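Local atomic coordinates of immunity protein (Neisseria meningitidis, PDB entry 4Q7O), a protein that probably protects its own cell by neutralising the cognate toxin of a contact-dependent growth-inhibition system. Residues F22-F27 and L100-N105; F28-Q33 and I56-E61. One frame throughout, in Å; residues are numbered along the deposited sequence.

How the interactions relate
Helix 22-34 supplies one side of both contacts, and both reach the same four-stranded antiparallel sheet. Interaction 1 sets the N-terminal part of the helix against the outermost strand 98-103, and interaction 2 sets its later turns against the start of strand 58-62, so that the helix spans the sheet. Their centres lie about 11 Å apart, with the ring of Phe27 reaching Ala58 and Tyr60 between them. Both are buried, but interaction 1 is wholly aliphatic and buries 171 Å², whereas interaction 2 buries 82 Å² and adds a water bridge. The second subunit adjoins both, mainly by packing at interaction 1 and with hydrogen bonds to Thr30 and Gln33 at interaction 2.

Interaction 1. Residues F22-F27 and L100-N105; sequences FVISIF and LIIPIN
Val23 and Ile24, near the N-terminal end of helix 22-34, pack against Leu100 and Ile102 in a purely aliphatic contact. Val23 and Leu100 run past each other in opposite directions and meet at their roots, with Val23 CB 3.9 Å from Leu100 CB. Leu100 CB sits against the branched end of Val23, with CG1 at 4.0 Å and CG2 at 4.2 Å. Leu100 CG stands anti to its backbone nitrogen (chi1 174°), and its CD2 branch goes on to Ile24, whose side chain it crosses nearly at a right angle. Here CD2 touches Ile24 CG1 at 3.8 Å and also meets the terminal CD1.

The elements form a helix packed on an antiparallel sheet, an alpha+beta arrangement, in which the axis of residues 22-27 makes an angle of 101° with that of residues 100-103. Backbone hydrogen bonds tie Leu100 to Phe89 and Ile102 to Ile87 in the adjoining strand 86-91, and both Val23 and Ile24 also rest on Phe89.

Farther along the strand the packing is looser, methyl against methyl, with Ile24 CD1 4.2 Å from Ile102 CD1. Tyr110 of helix 104-121 touches both isoleucines, and Met4 of the second subunit packs on Leu100.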
loop_
_atom_site.group_PDB
_atom_site.type_symbol
_atom_site.label_atom_id
_atom_site.label_comp_id
_atom_site.label_asym_id
_atom_site.label_seq_id
_atom_site.Cartn_x
_atom_site.Cartn_y
_atom_site.Cartn_z
ATOM N N PHE B 22 -2.252 3.176 3.449
ATOM C CA PHE B 22 -1.649 2.276 2.479
ATOM C C PHE B 22 -2.367 2.276 1.127
ATOM O O PHE B 22 -1.754 1.975 0.106
ATOM C CB PHE B 22 -1.563 0.857 3.048
ATOM C CG PHE B 22 -2.881 0.325 3.538
ATOM C CD1 PHE B 22 -3.738 -0.350 2.675
ATOM C CD2 PHE B 22 -3.267 0.505 4.861
ATOM C CE1 PHE B 22 -4.954 -0.847 3.120
ATOM C CE2 PHE B 22 -4.485 0.020 5.316
ATOM C CZ PHE B 22 -5.336 -0.657 4.442
ATOM N N VAL B 23 -3.647 2.637 1.100
ATOM C CA VAL B 23 -4.355 2.753 -0.179
ATOM C C VAL B 23 -3.680 3.776 -1.100
ATOM O O VAL B 23 -3.586 3.566 -2.321
ATOM C CB VAL B 23 -5.855 3.085 0.041
ATOM C CG1 VAL B 23 -6.500 3.607 -1.239
ATOM C CG2 VAL B 23 -6.601 1.849 0.552
ATOM N N ILE B 24 -3.192 4.871 -0.513
ATOM C CA ILE B 24 -2.473 5.885 -1.283
ATOM C C ILE B 24 -1.175 5.338 -1.879
ATOM O O ILE B 24 -0.847 5.616 -3.038
ATOM C CB ILE B 24 -2.162 7.130 -0.431
ATOM C CG1 ILE B 24 -3.455 7.743 0.122
ATOM C CG2 ILE B 24 -1.377 8.148 -1.245
ATOM C CD1 ILE B 24 -4.467 8.126 -0.940
ATOM N N SER B 25 -0.441 4.568 -1.078
ATOM C CA SER B 25 0.794 3.912 -1.514
ATOM C C SER B 25 0.518 3.039 -2.739
ATOM O O SER B 25 1.236 3.089 -3.746
ATOM C CB SER B 25 1.360 3.021 -0.393
ATOM O OG SER B 25 1.108 3.538 0.910
ATOM N N ILE B 26 -0.535 2.234 -2.651
ATOM C CA ILE B 26 -0.878 1.310 -3.726
ATOM C C ILE B 26 -1.348 2.065 -4.959
ATOM O O ILE B 26 -0.988 1.723 -6.084
ATOM C CB ILE B 26 -1.977 0.327 -3.271
ATOM C CG1 ILE B 26 -1.471 -0.538 -2.115
ATOM C CG2 ILE B 26 -2.449 -0.559 -4.425
ATOM C CD1 ILE B 26 -2.572 -1.361 -1.478
ATOM N N PHE B 27 -2.138 3.110 -4.739
ATOM C CA PHE B 27 -2.661 3.937 -5.821
ATOM C C PHE B 27 -1.541 4.438 -6.737
ATOM O O PHE B 27 -1.568 4.223 -7.951
ATOM C CB PHE B 27 -3.445 5.115 -5.233
ATOM C CG PHE B 27 -3.982 6.065 -6.263
ATOM C CD1 PHE B 27 -5.230 5.862 -6.836
ATOM C CD2 PHE B 27 -3.256 7.183 -6.638
ATOM C CE1 PHE B 27 -5.723 6.741 -7.784
ATOM C CE2 PHE B 27 -3.744 8.059 -7.592
ATOM C CZ PHE B 27 -4.975 7.840 -8.160
ATOM N N LEU B 100 -10.418 4.347 0.822
ATOM C CA LEU B 100 -9.959 5.299 1.822
ATOM C C LEU B 100 -10.514 6.673 1.524
ATOM O O LEU B 100 -10.519 7.109 0.378
ATOM C CB LEU B 100 -8.430 5.362 1.819
ATOM C CG LEU B 100 -7.755 6.408 2.711
ATOM C CD1 LEU B 100 -7.978 6.104 4.176
ATOM C CD2 LEU B 100 -6.261 6.491 2.419
ATOM N N ILE B 101 -10.963 7.360 2.566
ATOM C CA ILE B 101 -11.348 8.761 2.451
ATOM C C ILE B 101 -10.423 9.605 3.320
ATOM O O ILE B 101 -10.147 9.248 4.464
ATOM C CB ILE B 101 -12.810 8.966 2.866
ATOM C CG1 ILE B 101 -13.738 8.276 1.856
ATOM C CG2 ILE B 101 -13.129 10.442 2.997
ATOM C CD1 ILE B 101 -15.164 8.067 2.363
ATOM N N ILE B 102 -9.927 10.709 2.766
ATOM C CA ILE B 102 -9.091 11.644 3.513
ATOM C C ILE B 102 -9.486 13.087 3.186
ATOM O O ILE B 102 -10.143 13.333 2.177
ATOM C CB ILE B 102 -7.583 11.431 3.219
ATOM C CG1 ILE B 102 -7.306 11.452 1.710
ATOM C CG2 ILE B 102 -7.093 10.140 3.848
ATOM C CD1 ILE B 102 -5.812 11.392 1.363
ATOM N N PRO B 103 -9.090 14.048 4.033
ATOM C CA PRO B 103 -9.336 15.443 3.651
ATOM C C PRO B 103 -8.572 15.815 2.384
ATOM O O PRO B 103 -7.472 15.310 2.152
ATOM C CB PRO B 103 -8.773 16.236 4.839
ATOM C CG PRO B 103 -8.786 15.268 5.991
ATOM C CD PRO B 103 -8.460 13.939 5.364
ATOM N N ILE B 104 -9.142 16.701 1.576
ATOM C CA ILE B 104 -8.469 17.174 0.373
ATOM C C ILE B 104 -7.096 17.792 0.676
ATOM O O ILE B 104 -6.151 17.607 -0.078
ATOM C CB ILE B 104 -9.379 18.132 -0.432
ATOM C CG1 ILE B 104 -10.522 17.337 -1.072
ATOM C CG2 ILE B 104 -8.596 18.870 -1.505
ATOM C CD1 ILE B 104 -11.609 18.192 -1.680
ATOM N N ASN B 105 -6.965 18.493 1.792
ATOM C CA ASN B 105 -5.669 19.071 2.142
ATOM C C ASN B 105 -4.596 17.999 2.262
ATOM O O ASN B 105 -3.477 18.156 1.762
ATOM C CB ASN B 105 -5.753 19.842 3.462
ATOM C CG ASN B 105 -6.482 21.153 3.331
ATOM O OD1 ASN B 105 -6.727 21.643 2.224
ATOM N ND2 ASN B 105 -6.816 21.746 4.469
#

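Interaction 2. Residues F28-Q33 and I56-E61; sequences FETIYQ and IGAQYE
Thr30 and Ile31, neighbours on helix 22-34, make two different kinds of contact with the start of strand 58-62. Thr30 comes first, and its hydroxyl acts through water. One water molecule donates to Thr30 OG1 at 2.9 Å and to the carbonyl oxygen of Gly57 at 2.6 Å, bridging the helix to the residue just before Ala58. The first torsion (chi1 59°) also lets OG1 fold back on its own helix, where it hydrogen-bonds to Ile26 O and more weakly to Phe27 O. The hydroxyl is therefore gripped from both the helix and the water, which should limit its rotation. The same OG1 lies 4.4 Å from Ala58 CB, a loose approach without a bond.

Ile31 follows with the apolar part. Its CG1 branch, anti to the carbonyl carbon (chi1 -66°), extends to the strand and lies alongside the Ala58 methyl: CG1 is 4.0 Å and CD1 4.1 Å from Ala58 CB. One small methyl thus meets two successive carbons of the longer branch, and the backbones can stay close, with the CA atoms of Ile31 and Ala58 7.3 Å apart. Ile31 is enclosed further by Phe53 and Val55 of strand 52-55 and by Leu40 and Cys43 of helix 37-46. At the end of the segment Gln33 turns to the second subunit, donating from NE2 to Asn96 OD1 and Pro97 O there.

Gly57, in the turn between strands 52-55 and 58-62, has a positive phi (88°) that would jam a CB against Ile56 O, which accounts for the glycine. The helix packs on the hairpin of these strands, in an alpha+beta fold.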
loop_
_atom_site.group_PDB
_atom_site.type_symbol
_atom_site.label_atom_id
_atom_site.label_comp_id
_atom_site.label_asym_id
_atom_site.label_seq_id
_atom_site.Cartn_x
_atom_site.Cartn_y
_atom_site.Cartn_z
ATOM N N PHE B 28 -0.541 5.086 -6.157
ATOM C CA PHE B 28 0.525 5.643 -6.974
ATOM C C PHE B 28 1.424 4.589 -7.609
ATOM O O PHE B 28 1.762 4.701 -8.785
ATOM C CB PHE B 28 1.325 6.696 -6.204
ATOM C CG PHE B 28 0.630 8.011 -6.134
ATOM C CD1 PHE B 28 0.487 8.783 -7.278
ATOM C CD2 PHE B 28 0.096 8.474 -4.943
ATOM C CE1 PHE B 28 -0.168 10.000 -7.236
ATOM C CE2 PHE B 28 -0.557 9.690 -4.898
ATOM C CZ PHE B 28 -0.691 10.449 -6.046
ATOM N N GLU B 29 1.783 3.550 -6.861
ATOM C CA GLU B 29 2.682 2.548 -7.418
ATOM C C GLU B 29 2.049 1.787 -8.568
ATOM O O GLU B 29 2.698 1.512 -9.578
ATOM C CB GLU B 29 3.166 1.565 -6.353
ATOM C CG GLU B 29 4.074 0.456 -6.895
ATOM C CD GLU B 29 5.326 0.962 -7.604
ATOM O OE1 GLU B 29 5.758 2.108 -7.358
ATOM O OE2 GLU B 29 5.889 0.193 -8.413
ATOM N N THR B 30 0.774 1.453 -8.430
ATOM C CA THR B 30 0.143 0.647 -9.465
ATOM C C THR B 30 -0.108 1.456 -10.745
ATOM O O THR B 30 0.046 0.937 -11.845
ATOM C CB THR B 30 -1.118 -0.085 -8.961
ATOM O OG1 THR B 30 -2.065 0.868 -8.486
ATOM C CG2 THR B 30 -0.762 -1.045 -7.834
ATOM N N ILE B 31 -0.474 2.728 -10.613
ATOM C CA ILE B 31 -0.609 3.578 -11.797
ATOM C C ILE B 31 0.739 3.793 -12.486
ATOM O O ILE B 31 0.854 3.673 -13.706
ATOM C CB ILE B 31 -1.246 4.926 -11.444
ATOM C CG1 ILE B 31 -2.687 4.699 -10.990
ATOM C CG2 ILE B 31 -1.182 5.890 -12.622
ATOM C CD1 ILE B 31 -3.312 5.903 -10.361
ATOM N N TYR B 32 1.762 4.099 -11.702
ATOM C CA TYR B 32 3.095 4.304 -12.255
ATOM C C TYR B 32 3.614 3.091 -13.025
ATOM O O TYR B 32 4.168 3.221 -14.114
ATOM C CB TYR B 32 4.066 4.663 -11.132
ATOM C CG TYR B 32 5.515 4.669 -11.547
ATOM C CD1 TYR B 32 6.041 5.717 -12.289
ATOM C CD2 TYR B 32 6.364 3.635 -11.186
ATOM C CE1 TYR B 32 7.380 5.732 -12.665
ATOM C CE2 TYR B 32 7.697 3.639 -11.551
ATOM C CZ TYR B 32 8.201 4.684 -12.292
ATOM O OH TYR B 32 9.529 4.682 -12.648
ATOM N N GLN B 33 3.438 1.904 -12.468
ATOM C CA GLN B 33 4.043 0.738 -13.087
ATOM C C GLN B 33 3.280 0.254 -14.326
ATOM O O GLN B 33 3.852 -0.400 -15.193
ATOM C CB GLN B 33 4.164 -0.396 -12.070
ATOM C CG GLN B 33 2.840 -0.994 -11.686
ATOM C CD GLN B 33 2.967 -2.022 -10.590
ATOM O OE1 GLN B 33 4.002 -2.113 -9.920
ATOM N NE2 GLN B 33 1.909 -2.799 -10.389
ATOM N N ILE B 56 -8.399 1.160 -14.540
ATOM C CA ILE B 56 -8.767 -0.141 -14.005
ATOM C C ILE B 56 -7.931 -0.391 -12.750
ATOM O O ILE B 56 -6.696 -0.355 -12.795
ATOM C CB ILE B 56 -8.599 -1.280 -15.037
ATOM C CG1 ILE B 56 -9.514 -1.039 -16.241
ATOM C CG2 ILE B 56 -8.923 -2.620 -14.392
ATOM C CD1 ILE B 56 -9.365 -2.066 -17.358
ATOM N N GLY B 57 -8.611 -0.568 -11.619
ATOM C CA GLY B 57 -7.945 -0.883 -10.367
ATOM C C GLY B 57 -7.467 0.290 -9.527
ATOM O O GLY B 57 -6.797 0.078 -8.515
ATOM N N ALA B 58 -7.791 1.520 -9.926
ATOM C CA ALA B 58 -7.389 2.690 -9.143
ATOM C C ALA B 58 -8.180 3.922 -9.528
ATOM O O ALA B 58 -8.294 4.244 -10.704
ATOM C CB ALA B 58 -5.900 2.960 -9.312
ATOM N N GLN B 59 -8.698 4.637 -8.537
ATOM C CA GLN B 59 -9.414 5.872 -8.821
ATOM C C GLN B 59 -9.452 6.795 -7.618
ATOM O O GLN B 59 -9.275 6.364 -6.475
ATOM C CB GLN B 59 -10.852 5.574 -9.255
ATOM C CG GLN B 59 -11.704 4.995 -8.133
ATOM C CD GLN B 59 -13.176 4.892 -8.490
ATOM O OE1 GLN B 59 -13.673 5.624 -9.349
ATOM N NE2 GLN B 59 -13.882 3.987 -7.823
ATOM N N TYR B 60 -9.703 8.070 -7.889
ATOM C CA TYR B 60 -10.112 9.004 -6.845
ATOM C C TYR B 60 -11.249 9.879 -7.334
ATOM O O TYR B 60 -11.428 10.083 -8.539
ATOM C CB TYR B 60 -8.949 9.866 -6.314
ATOM C CG TYR B 60 -8.303 10.789 -7.337
ATOM C CD1 TYR B 60 -8.923 11.976 -7.741
ATOM C CD2 TYR B 60 -7.061 10.482 -7.888
ATOM C CE1 TYR B 60 -8.332 12.820 -8.683
ATOM C CE2 TYR B 60 -6.455 11.318 -8.823
ATOM C CZ TYR B 60 -7.098 12.487 -9.217
ATOM O OH TYR B 60 -6.517 13.333 -10.141
ATOM N N GLU B 61 -12.002 10.415 -6.384
ATOM C CA GLU B 61 -13.063 11.347 -6.693
ATOM C C GLU B 61 -13.266 12.231 -5.475
ATOM O O GLU B 61 -13.469 11.725 -4.369
ATOM C CB GLU B 61 -14.343 10.579 -7.024
ATOM C CG GLU B 61 -15.512 11.411 -7.494
ATOM C CD GLU B 61 -16.755 10.559 -7.685
ATOM O OE1 GLU B 61 -16.744 9.390 -7.239
ATOM O OE2 GLU B 61 -17.734 11.052 -8.282
HETATM O O HOH W 1 -4.389 -0.780 -7.928
#